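Local coordinates for putative ABC transporter, ATP-binding protein ComA (Streptococcus mutans, PDB 3K8U) that is a putative ABC transporter ATP-binding protein, represented here by its peptidase domain, a helix-and-sheet unit of the C39 family in the papain-like clan CA, at residues Gln47-Ala51 / Leu52-Glu56; His87-Gly91 / Lys92-His96; Asn78-Thr81 / Tyr82-Val86. All coordinates share one frame; numbering follows the deposited sequence.

Interaction 1: residues Gln47-Ala51 / Leu52-Glu56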
loop_
_atom_site.group_PDB
_atom_site.type_symbol
_atom_site.label_atom_id
_atom_site.label_comp_id
_atom_site.label_asym_id
_atom_site.label_seq_id
_atom_site.Cartn_x
_atom_site.Cartn_y
_atom_site.Cartn_z
ATOM N N GLN A 47 -15.576 2.793 -7.450
ATOM C CA GLN A 47 -14.316 2.992 -8.165
ATOM C C GLN A 47 -13.083 2.661 -7.321
ATOM O O GLN A 47 -11.986 2.488 -7.857
ATOM C CB GLN A 47 -14.217 4.430 -8.677
ATOM C CG GLN A 47 -15.269 4.798 -9.710
ATOM C CD GLN A 47 -15.121 6.223 -10.202
ATOM O OE1 GLN A 47 -14.275 6.517 -11.048
ATOM N NE2 GLN A 47 -15.944 7.121 -9.671
ATOM N N GLY A 48 -13.262 2.589 -6.003
ATOM C CA GLY A 48 -12.150 2.275 -5.124
ATOM C C GLY A 48 -11.821 3.361 -4.119
ATOM O O GLY A 48 -12.689 4.136 -3.712
ATOM N N THR A 49 -10.559 3.405 -3.704
ATOM C CA THR A 49 -10.104 4.389 -2.729
ATOM C C THR A 49 -9.092 5.330 -3.358
ATOM O O THR A 49 -8.234 4.905 -4.133
ATOM C CB THR A 49 -9.423 3.710 -1.520
ATOM O OG1 THR A 49 -10.181 2.564 -1.123
ATOM C CG2 THR A 49 -9.324 4.676 -0.343
ATOM N N THR A 50 -9.209 6.614 -3.040
ATOM C CA THR A 50 -8.277 7.606 -3.554
ATOM C C THR A 50 -7.125 7.666 -2.560
ATOM O O THR A 50 -7.232 7.147 -1.443
ATOM C CB THR A 50 -8.923 9.007 -3.656
ATOM O OG1 THR A 50 -9.264 9.474 -2.347
ATOM C CG2 THR A 50 -10.182 8.957 -4.510
ATOM N N ALA A 51 -6.018 8.275 -2.969
ATOM C CA ALA A 51 -4.856 8.406 -2.097
ATOM C C ALA A 51 -5.244 9.241 -0.879
ATOM O O ALA A 51 -4.785 8.984 0.236
ATOM C CB ALA A 51 -3.710 9.064 -2.847
ATOM N N LEU A 52 -6.112 10.226 -1.105
ATOM C CA LEU A 52 -6.592 11.108 -0.042
ATOM C C LEU A 52 -7.392 10.293 0.975
ATOM O O LEU A 52 -7.269 10.501 2.183
ATOM C CB LEU A 52 -7.482 12.205 -0.635
ATOM C CG LEU A 52 -7.176 13.667 -0.287
ATOM C CD1 LEU A 52 -7.276 13.896 1.215
ATOM C CD2 LEU A 52 -5.794 14.038 -0.801
ATOM N N GLY A 53 -8.204 9.365 0.470
ATOM C CA GLY A 53 -9.012 8.512 1.325
ATOM C C GLY A 53 -8.159 7.645 2.235
ATOM O O GLY A 53 -8.480 7.468 3.413
ATOM N N ILE A 54 -7.078 7.089 1.695
ATOM C CA ILE A 54 -6.175 6.257 2.486
ATOM C C ILE A 54 -5.542 7.105 3.594
ATOM O O ILE A 54 -5.517 6.706 4.765
ATOM C CB ILE A 54 -5.056 5.638 1.608
ATOM C CG1 ILE A 54 -5.641 4.586 0.665
ATOM C CG2 ILE A 54 -3.969 5.021 2.482
ATOM C CD1 ILE A 54 -4.614 3.958 -0.261
ATOM N N VAL A 55 -5.064 8.287 3.218
ATOM C CA VAL A 55 -4.431 9.209 4.154
ATOM C C VAL A 55 -5.387 9.651 5.262
ATOM O O VAL A 55 -5.025 9.634 6.441
ATOM C CB VAL A 55 -3.867 10.448 3.417
ATOM C CG1 VAL A 55 -3.408 11.505 4.411
ATOM C CG2 VAL A 55 -2.704 10.036 2.527
ATOM N N GLU A 56 -6.606 10.030 4.882
ATOM C CA GLU A 56 -7.612 10.470 5.847
ATOM C C GLU A 56 -7.938 9.372 6.850
ATOM O O GLU A 56 -8.029 9.629 8.053
ATOM C CB GLU A 56 -8.894 10.912 5.135
ATOM C CG GLU A 56 -8.745 12.189 4.320
ATOM C CD GLU A 56 -10.041 12.623 3.652
ATOM O OE1 GLU A 56 -10.770 11.757 3.117
ATOM O OE2 GLU A 56 -10.326 13.839 3.659
#
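Thr-50 and Gly-53 meet where the helix 51-60 begins, and the threonine hydroxyl accepts from one of the helix's first amides. Its CB lies 4.0 Å from Leu-52 N, and from there the side chain forks. One branch is the hydroxyl: with chi1 at 64°, OG1 stands between the backbone N and the carbonyl carbon and so turns back over the helix start. There it accepts from Gly-53 N at 3.0 Å, with an N-H...O angle of 151°, while Leu-52 CB packs 3.7 Å from OG1. The other branch, CG2, leads to the side chain of Gln-95 on strand 93-104. The Thr-50 carbonyl also serves the helix, accepting from Ile-54 N at 3.1 Å. One step on, Val-55 N donates to Ala-51 O across 3.1 Å.

Just upstream, Thr-49 adds an apolar touch. Its CG2 lies anti to the backbone N and meets Ile-54 CG1 at 3.8 Å, the two side chains crossing at about a right angle. Its OG1 is engaged with Thr-44, and its carbonyl is bonded to Tyr-97 OH. Ala-51 and Val-55, meanwhile, face the sheet, touching strand 134-140. The whole is a helix N-cap, with the loop's last residue as the cap and a second threonine packed against the first turn.

Interaction 2: residues His87-Gly91 / Lys92-His96; sequences HVIKG and KRLQH
Lys-90 and Arg-93 face each other as an antiparallel hydrogen-bonded pair across a type II' turn, Lys-90 N donating to Arg-93 O at 3.3 Å and Arg-93 N returning a bond to Lys-90 O at 2.9 Å. Gly-91, with its positive phi, and Lys-92 form the corner. The two long side chains run alongside one another in the same direction. Lys-90 CB lies over one face of the Arg-93 guanidinium, and Lys-90 CE comes to 3.4 Å from Arg-93 NH2. Arg-93 NE makes a further, weak bond to Lys-90 O. The Lys-90 chain bends at both chi3 and chi4, and its NZ forms a salt bridge with Glu-130, which probably eases the approach of two positive charges.

This is the tight tip of the beta hairpin that joins strands 84-90 and 93-104, with one departure: the returning chain turns a corner at Leu-94 and Gln-95. His-87 fits into that irregularity. With CG anti to the backbone N (chi1 -176°), its ring reaches across the hairpin, and NE2 donates to Leu-94 O at 2.8 Å. The acceptor lies almost in the ring plane, although the donor sits well above the plane of the carbonyl. At the ring's edge CD2 is 3.2 Å from His-96 O, the oxygen that also accepts from Val-88 N at 3.0 Å; Tyr-97 stacks on the same imidazole.

His-96 sends its own ring to the other side, with Val-88 CG2 at its edge and Lys-90 CD 3.7 Å from His-96 CD2. Its NE2 is hydrogen-bonded to Asp-112. Toward the outside, Ile-89 CD1 meets Leu-94 CD2 at 4.0 Å.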
loop_
_atom_site.group_PDB
_atom_site.type_symbol
_atom_site.label_atom_id
_atom_site.label_comp_id
_atom_site.label_asym_id
_atom_site.label_seq_id
_atom_site.Cartn_x
_atom_site.Cartn_y
_atom_site.Cartn_z
ATOM N N HIS A 87 1.069 3.581 -5.127
ATOM C CA HIS A 87 -0.019 3.569 -6.099
ATOM C C HIS A 87 0.530 2.990 -7.399
ATOM O O HIS A 87 1.523 3.491 -7.946
ATOM C CB HIS A 87 -0.527 5.001 -6.323
ATOM C CG HIS A 87 -1.716 5.098 -7.231
ATOM N ND1 HIS A 87 -2.044 6.257 -7.902
ATOM C CD2 HIS A 87 -2.654 4.184 -7.580
ATOM C CE1 HIS A 87 -3.131 6.053 -8.625
ATOM N NE2 HIS A 87 -3.521 4.804 -8.448
ATOM N N VAL A 88 -0.091 1.917 -7.877
ATOM C CA VAL A 88 0.352 1.270 -9.112
ATOM C C VAL A 88 -0.798 1.124 -10.092
ATOM O O VAL A 88 -1.926 0.823 -9.694
ATOM C CB VAL A 88 0.966 -0.128 -8.847
ATOM C CG1 VAL A 88 2.254 0.004 -8.046
ATOM C CG2 VAL A 88 -0.034 -1.018 -8.095
ATOM N N ILE A 89 -0.519 1.378 -11.368
ATOM C CA ILE A 89 -1.538 1.257 -12.407
ATOM C C ILE A 89 -1.423 -0.143 -13.007
ATOM O O ILE A 89 -0.368 -0.528 -13.504
ATOM C CB ILE A 89 -1.336 2.301 -13.540
ATOM C CG1 ILE A 89 -1.217 3.711 -12.957
ATOM C CG2 ILE A 89 -2.491 2.227 -14.542
ATOM C CD1 ILE A 89 -2.470 4.219 -12.255
ATOM N N LYS A 90 -2.494 -0.921 -12.910
ATOM C CA LYS A 90 -2.489 -2.273 -13.455
ATOM C C LYS A 90 -3.629 -2.411 -14.447
ATOM O O LYS A 90 -4.789 -2.562 -14.059
ATOM C CB LYS A 90 -2.619 -3.306 -12.335
ATOM C CG LYS A 90 -1.468 -3.281 -11.345
ATOM C CD LYS A 90 -1.528 -4.457 -10.390
ATOM C CE LYS A 90 -1.355 -5.778 -11.119
ATOM N NZ LYS A 90 -0.049 -5.872 -11.823
ATOM N N GLY A 91 -3.290 -2.357 -15.732
ATOM C CA GLY A 91 -4.304 -2.445 -16.766
ATOM C C GLY A 91 -5.196 -1.226 -16.640
ATOM O O GLY A 91 -4.698 -0.104 -16.528
ATOM N N LYS A 92 -6.507 -1.443 -16.608
ATOM C CA LYS A 92 -7.451 -0.340 -16.477
ATOM C C LYS A 92 -7.718 0.018 -15.014
ATOM O O LYS A 92 -8.507 0.918 -14.725
ATOM C CB LYS A 92 -8.759 -0.656 -17.210
ATOM C CG LYS A 92 -8.571 -0.940 -18.698
ATOM C CD LYS A 92 -9.872 -0.821 -19.482
ATOM C CE LYS A 92 -10.343 0.627 -19.563
ATOM N NZ LYS A 92 -11.548 0.782 -20.430
ATOM N N ARG A 93 -7.061 -0.692 -14.098
ATOM C CA ARG A 93 -7.217 -0.439 -12.667
ATOM C C ARG A 93 -6.424 0.805 -12.271
ATOM O O ARG A 93 -5.203 0.761 -12.120
ATOM C CB ARG A 93 -6.772 -1.657 -11.846
ATOM C CG ARG A 93 -7.777 -2.805 -11.860
ATOM C CD ARG A 93 -7.268 -4.023 -11.099
ATOM N NE ARG A 93 -6.241 -4.748 -11.844
ATOM C CZ ARG A 93 -5.498 -5.732 -11.344
ATOM N NH1 ARG A 93 -5.654 -6.123 -10.085
ATOM N NH2 ARG A 93 -4.599 -6.336 -12.112
ATOM N N LEU A 94 -7.138 1.919 -12.134
ATOM C CA LEU A 94 -6.539 3.203 -11.782
ATOM C C LEU A 94 -6.437 3.476 -10.283
ATOM O O LEU A 94 -5.890 4.502 -9.879
ATOM C CB LEU A 94 -7.309 4.340 -12.461
ATOM C CG LEU A 94 -7.206 4.426 -13.985
ATOM C CD1 LEU A 94 -8.214 5.430 -14.519
ATOM C CD2 LEU A 94 -5.790 4.815 -14.394
ATOM N N GLN A 95 -6.952 2.559 -9.464
ATOM C CA GLN A 95 -6.912 2.708 -8.012
ATOM C C GLN A 95 -6.428 1.440 -7.306
ATOM O O GLN A 95 -7.079 0.923 -6.394
ATOM C CB GLN A 95 -8.287 3.127 -7.469
ATOM C CG GLN A 95 -8.777 4.489 -7.956
ATOM C CD GLN A 95 -8.016 5.660 -7.350
ATOM O OE1 GLN A 95 -6.890 5.512 -6.862
ATOM N NE2 GLN A 95 -8.637 6.834 -7.371
ATOM N N HIS A 96 -5.287 0.927 -7.750
ATOM C CA HIS A 96 -4.708 -0.261 -7.141
ATOM C C HIS A 96 -3.468 0.172 -6.364
ATOM O O HIS A 96 -2.787 1.122 -6.754
ATOM C CB HIS A 96 -4.332 -1.301 -8.201
ATOM C CG HIS A 96 -4.195 -2.685 -7.649
ATOM N ND1 HIS A 96 -5.283 -3.497 -7.402
ATOM C CD2 HIS A 96 -3.106 -3.386 -7.254
ATOM C CE1 HIS A 96 -4.870 -4.636 -6.877
ATOM N NE2 HIS A 96 -3.554 -4.595 -6.777
#

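Interaction 3: residues Asn78-Thr81 / Tyr82-Val86; sequences NDLT and YPFIV
Leu-80 touches both Tyr-82 and Phe-84, bringing one branched side chain against two aromatic rings that lie two residues apart. Its CG sits anti to the backbone N, chi1 -175°, and the second torsion then sends CD2 in among the aromatic atoms. That methyl lies 3.5 Å from Tyr-82 OH and 3.6 Å from Tyr-82 CZ, close to the phenol end of the ring. CG itself stands over one face of the tyrosine, displaced toward the rim rather than centred on the ring. The same methyl also meets the phenylalanine, CD2 lying 3.9 Å from Phe-84 CE2. The leucine crosses each of the two aromatic side chains at about a right angle.

The rings owe their positions to different torsions. Tyr-82 has CG anti to its carbonyl carbon, and the ring turns back along the chain toward Leu-80; at its far end the hydroxyl makes a weak hydrogen bond with Ser-103 OG. Phe-84 instead places CG between its own backbone N and carbonyl carbon, chi1 59°, an uncommon choice that likewise swings the ring back toward the residues before it. Between the two aromatics, the peptide bond preceding Pro-83 is cis, giving the chain a sharp bend on its way into the strand. One polar cost accompanies this packing: Thr-81 O is buried, with Phe-84 CD2 3.6 Å away and no hydrogen-bonding partner in the model.

The loop thus passes into strand 84-90 over an apolar patch. Phe-84 stacks with Phe-137 of strand 134-140, Tyr-82 leans on Val-100 of strand 93-104, and Leu-74 and Phe-75 of the preceding loop add to the cover, while Pro-83 and Ile-85 face helix 17-28.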
loop_
_atom_site.group_PDB
_atom_site.type_symbol
_atom_site.label_atom_id
_atom_site.label_comp_id
_atom_site.label_asym_id
_atom_site.label_seq_id
_atom_site.Cartn_x
_atom_site.Cartn_y
_atom_site.Cartn_z
ATOM N N ASN A 78 19.503 3.487 2.141
ATOM C CA ASN A 78 19.591 2.500 3.220
ATOM C C ASN A 78 18.811 2.771 4.505
ATOM O O ASN A 78 18.552 1.844 5.275
ATOM C CB ASN A 78 21.058 2.188 3.533
ATOM C CG ASN A 78 21.788 1.563 2.349
ATOM O OD1 ASN A 78 21.170 0.957 1.472
ATOM N ND2 ASN A 78 23.107 1.709 2.320
ATOM N N ASP A 79 18.433 4.025 4.739
ATOM C CA ASP A 79 17.663 4.374 5.932
ATOM C C ASP A 79 16.151 4.378 5.669
ATOM O O ASP A 79 15.371 4.826 6.510
ATOM C CB ASP A 79 18.093 5.739 6.476
ATOM C CG ASP A 79 19.441 5.701 7.192
ATOM O OD1 ASP A 79 19.989 4.601 7.427
ATOM O OD2 ASP A 79 19.947 6.793 7.526
ATOM N N LEU A 80 15.740 3.872 4.507
ATOM C CA LEU A 80 14.325 3.827 4.145
ATOM C C LEU A 80 13.531 2.977 5.139
ATOM O O LEU A 80 13.963 1.889 5.518
ATOM C CB LEU A 80 14.156 3.268 2.728
ATOM C CG LEU A 80 12.744 3.265 2.137
ATOM C CD1 LEU A 80 12.186 4.676 2.108
ATOM C CD2 LEU A 80 12.777 2.678 0.736
ATOM N N THR A 81 12.397 3.499 5.591
ATOM C CA THR A 81 11.564 2.773 6.541
ATOM C C THR A 81 10.446 2.018 5.846
ATOM O O THR A 81 9.639 2.606 5.124
ATOM C CB THR A 81 10.939 3.708 7.596
ATOM O OG1 THR A 81 10.138 4.703 6.945
ATOM C CG2 THR A 81 12.023 4.380 8.426
ATOM N N TYR A 82 10.432 0.707 6.050
ATOM C CA TYR A 82 9.414 -0.171 5.489
ATOM C C TYR A 82 8.502 -0.574 6.645
ATOM O O TYR A 82 8.922 -0.565 7.802
ATOM C CB TYR A 82 10.057 -1.424 4.895
ATOM C CG TYR A 82 10.947 -1.186 3.699
ATOM C CD1 TYR A 82 10.409 -1.068 2.416
ATOM C CD2 TYR A 82 12.333 -1.123 3.840
ATOM C CE1 TYR A 82 11.231 -0.900 1.302
ATOM C CE2 TYR A 82 13.164 -0.954 2.732
ATOM C CZ TYR A 82 12.608 -0.845 1.471
ATOM O OH TYR A 82 13.426 -0.697 0.377
ATOM N N PRO A 83 7.241 -0.922 6.352
ATOM C CA PRO A 83 6.643 -0.953 5.016
ATOM C C PRO A 83 5.929 0.356 4.696
ATOM O O PRO A 83 5.757 1.210 5.569
ATOM C CB PRO A 83 5.635 -2.091 5.148
ATOM C CG PRO A 83 5.081 -1.842 6.529
ATOM C CD PRO A 83 6.325 -1.513 7.351
ATOM N N PHE A 84 5.578 0.540 3.428
ATOM C CA PHE A 84 4.828 1.720 3.016
ATOM C C PHE A 84 3.907 1.371 1.853
ATOM O O PHE A 84 3.967 0.264 1.312
ATOM C CB PHE A 84 5.734 2.926 2.719
ATOM C CG PHE A 84 6.751 2.691 1.645
ATOM C CD1 PHE A 84 6.486 3.057 0.327
ATOM C CD2 PHE A 84 7.993 2.146 1.955
ATOM C CE1 PHE A 84 7.444 2.884 -0.663
ATOM C CE2 PHE A 84 8.959 1.969 0.972
ATOM C CZ PHE A 84 8.686 2.337 -0.339
ATOM N N ILE A 85 3.033 2.303 1.494
ATOM C CA ILE A 85 2.059 2.084 0.430
ATOM C C ILE A 85 2.420 2.808 -0.862
ATOM O O ILE A 85 2.939 3.916 -0.822
ATOM C CB ILE A 85 0.668 2.553 0.908
ATOM C CG1 ILE A 85 0.244 1.733 2.133
ATOM C CG2 ILE A 85 -0.367 2.447 -0.212
ATOM C CD1 ILE A 85 -0.920 2.326 2.903
ATOM N N VAL A 86 2.171 2.160 -2.000
ATOM C CA VAL A 86 2.431 2.772 -3.305
ATOM C C VAL A 86 1.235 2.613 -4.231
ATOM O O VAL A 86 0.480 1.641 -4.131
ATOM C CB VAL A 86 3.690 2.187 -4.015
ATOM C CG1 VAL A 86 4.951 2.569 -3.254
ATOM C CG2 VAL A 86 3.582 0.669 -4.162
#

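How the interactions relate
Following the chain from the N terminus, interaction 1 starts helix 51-60, interaction 3 leads a loop into strand 84-90, and interaction 2 turns that strand back into strand 93-104. All three are local and lie in series; none nests within or crosses another, and only interaction 2 closes a hairpin. Interactions 3 and 2 adjoin in sequence, yet their centres are about 20 Å apart, toward the two ends of one strand. Folding brings interaction 1 against both: Gln-47, Thr-49 and Thr-50 pack on Gln-95 of interaction 2, and Ile-54 CG2 meets Ile-85 CD1 of interaction 3 at 4.1 Å. Helix 51-60 and its leading loop are thereby joined to the antiparallel sheet.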